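Local coordinates for protein probable phospholipase A2 homolog 2 (Oryza sativa, PDB 2WG7) that probably hydrolyses the 2-acyl ester of membrane phosphoglycerides in a calcium-dependent reaction, releasing lysophospholipids and free fatty acids, at residues Y36-G41 with G49-D54. Residues are numbered along the deposited sequence; the frame is centred on the assembly and turned at random.
With CA (calcium ion), chain C.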
loop_
_atom_site.group_PDB
_atom_site.type_symbol
_atom_site.label_atom_id
_atom_site.label_comp_id
_atom_site.label_asym_id
_atom_site.label_seq_id
_atom_site.Cartn_x
_atom_site.Cartn_y
_atom_site.Cartn_z
ATOM N N TYR A 36 4.898 5.158 4.174
ATOM C CA TYR A 36 4.328 6.469 3.869
ATOM C C TYR A 36 2.890 6.504 4.374
ATOM O O TYR A 36 2.105 5.615 4.061
ATOM C CB TYR A 36 4.390 6.694 2.349
ATOM C CG TYR A 36 3.745 7.958 1.820
ATOM C CD1 TYR A 36 4.531 9.010 1.343
ATOM C CD2 TYR A 36 2.350 8.095 1.763
ATOM C CE1 TYR A 36 3.955 10.167 0.839
ATOM C CE2 TYR A 36 1.758 9.261 1.270
ATOM C CZ TYR A 36 2.569 10.287 0.805
ATOM O OH TYR A 36 2.009 11.438 0.297
ATOM N N GLY A 37 2.550 7.529 5.154
ATOM C CA GLY A 37 1.240 7.591 5.808
ATOM C C GLY A 37 1.113 6.451 6.809
ATOM O O GLY A 37 2.095 6.076 7.449
ATOM N N LYS A 38 -0.091 5.900 6.930
ATOM C CA LYS A 38 -0.358 4.778 7.825
ATOM C C LYS A 38 -0.483 3.448 7.067
ATOM O O LYS A 38 -0.442 2.379 7.683
ATOM C CB LYS A 38 -1.641 5.024 8.636
ATOM C CG LYS A 38 -1.634 6.260 9.522
ATOM C CD LYS A 38 -3.020 6.460 10.176
ATOM C CE LYS A 38 -3.111 7.788 10.914
ATOM N NZ LYS A 38 -4.518 8.098 11.331
ATOM N N TYR A 39 -0.621 3.524 5.740
ATOM C CA TYR A 39 -0.957 2.357 4.909
ATOM C C TYR A 39 -0.005 2.045 3.737
ATOM O O TYR A 39 0.030 0.911 3.265
ATOM C CB TYR A 39 -2.388 2.481 4.358
ATOM C CG TYR A 39 -3.482 2.514 5.420
ATOM C CD1 TYR A 39 -3.948 3.724 5.926
ATOM C CD2 TYR A 39 -4.052 1.331 5.901
ATOM C CE1 TYR A 39 -4.971 3.763 6.896
ATOM C CE2 TYR A 39 -5.072 1.351 6.872
ATOM C CZ TYR A 39 -5.521 2.572 7.363
ATOM O OH TYR A 39 -6.514 2.607 8.314
ATOM N N CYS A 40 0.719 3.038 3.227
ATOM C CA CYS A 40 1.552 2.808 2.043
ATOM C C CYS A 40 2.874 2.158 2.411
ATOM O O CYS A 40 3.683 2.741 3.130
ATOM C CB CYS A 40 1.796 4.098 1.248
ATOM S SG CYS A 40 0.366 4.771 0.377
ATOM N N GLY A 41 3.078 0.939 1.923
ATOM C CA GLY A 41 4.311 0.200 2.175
ATOM C C GLY A 41 4.037 -1.286 2.298
ATOM O O GLY A 41 2.935 -1.698 2.673
ATOM N N GLY A 49 -9.922 1.393 11.725
ATOM C CA GLY A 49 -10.523 2.711 11.957
ATOM C C GLY A 49 -9.626 3.911 11.685
ATOM O O GLY A 49 -10.113 5.052 11.628
ATOM N N GLU A 50 -8.318 3.676 11.522
ATOM C CA GLU A 50 -7.372 4.782 11.338
ATOM C C GLU A 50 -7.589 5.468 10.002
ATOM O O GLU A 50 -7.548 4.828 8.953
ATOM C CB GLU A 50 -5.922 4.305 11.447
ATOM C CG GLU A 50 -5.485 3.961 12.859
ATOM C CD GLU A 50 -5.418 5.168 13.776
ATOM O OE1 GLU A 50 -5.037 6.267 13.314
ATOM O OE2 GLU A 50 -5.734 5.008 14.971
ATOM N N ARG A 51 -7.824 6.772 10.041
ATOM C CA ARG A 51 -8.055 7.505 8.808
ATOM C C ARG A 51 -6.734 7.727 8.053
ATOM O O ARG A 51 -5.687 7.969 8.674
ATOM C CB ARG A 51 -8.805 8.813 9.077
ATOM C CG ARG A 51 -7.953 9.920 9.623
ATOM C CD ARG A 51 -7.883 11.063 8.638
ATOM N NE ARG A 51 -8.919 12.083 8.826
ATOM C CZ ARG A 51 -9.625 12.287 9.940
ATOM N NH1 ARG A 51 -10.531 13.261 9.973
ATOM N NH2 ARG A 51 -9.437 11.538 11.022
ATOM N N PRO A 52 -6.775 7.616 6.714
ATOM C CA PRO A 52 -5.557 7.783 5.920
ATOM C C PRO A 52 -5.052 9.223 5.993
ATOM O O PRO A 52 -5.834 10.142 6.255
ATOM C CB PRO A 52 -6.012 7.419 4.499
ATOM C CG PRO A 52 -7.498 7.683 4.495
ATOM C CD PRO A 52 -7.956 7.330 5.875
ATOM N N CYS A 53 -3.754 9.411 5.770
ATOM C CA CYS A 53 -3.102 10.707 5.971
ATOM C C CYS A 53 -3.272 11.694 4.809
ATOM O O CYS A 53 -3.154 12.911 5.001
ATOM C CB CYS A 53 -1.614 10.496 6.267
ATOM S SG CYS A 53 -1.334 9.432 7.676
ATOM N N ASP A 54 -3.509 11.157 3.614
ATOM C CA ASP A 54 -3.748 11.948 2.399
ATOM C C ASP A 54 -4.367 11.061 1.321
ATOM O O ASP A 54 -4.729 9.909 1.601
ATOM C CB ASP A 54 -2.472 12.692 1.909
ATOM C CG ASP A 54 -1.352 11.758 1.417
ATOM O OD1 ASP A 54 -1.527 10.520 1.365
ATOM O OD2 ASP A 54 -0.265 12.287 1.069
HETATM CA CA CA C . 0.509 -1.379 3.198
HETATM O O HOH W 1 0.719 -0.640 0.558
HETATM O O HOH W 2 0.716 -3.727 3.729
#
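Lys38 sets off with CG anti to its own carbonyl carbon (chi1 -60°) and then runs fully extended, which carries NZ across to Glu50 and Arg51, while Glu50 bends at CG (chi2 -67°) and turns its carboxylate back to meet it. The two side chains cross at about a right angle, and NZ meets OE1 of Glu50 nearly end-on to the C-O bond in a 2.7 Å salt bridge. The same NZ gives a second hydrogen bond, 2.9 Å to Arg51 O, in the carbonyl plane and on a lone pair. Arg21 pairs with the other carboxylate oxygen of Glu50. A methionine in place of Lys38 would probably leave Glu50 OE1 and the Arg51 carbonyl without their shared donor, with Arg21 the one charge described here still paired with the carboxylate. Next door, Tyr39 reaches the peptide on the other side of Arg51: its OH donates to Glu50 O at 2.5 Å, and that oxygen lies at the ring edge, in plane. Further along, Tyr36 OH donates to the syn lone pair of Asp54 OD2, also at 2.5 Å, with ring and carboxylate planes 34° apart; Thr94 is a second partner of OD2. Between these anchors Cys53 SG, disulfide-bonded to Cys23, rests 3.7 Å from Gly37 CA. Asp54 itself N-caps helix 55-68, which carries the predicted active-site His63. The backbone carbonyls of Tyr39 and Gly41 bind the calcium ion together with Tyr44, Asp64 and waters; segment 49-54 thus packs against the calcium-binding loop characteristic of secreted phospholipases A2.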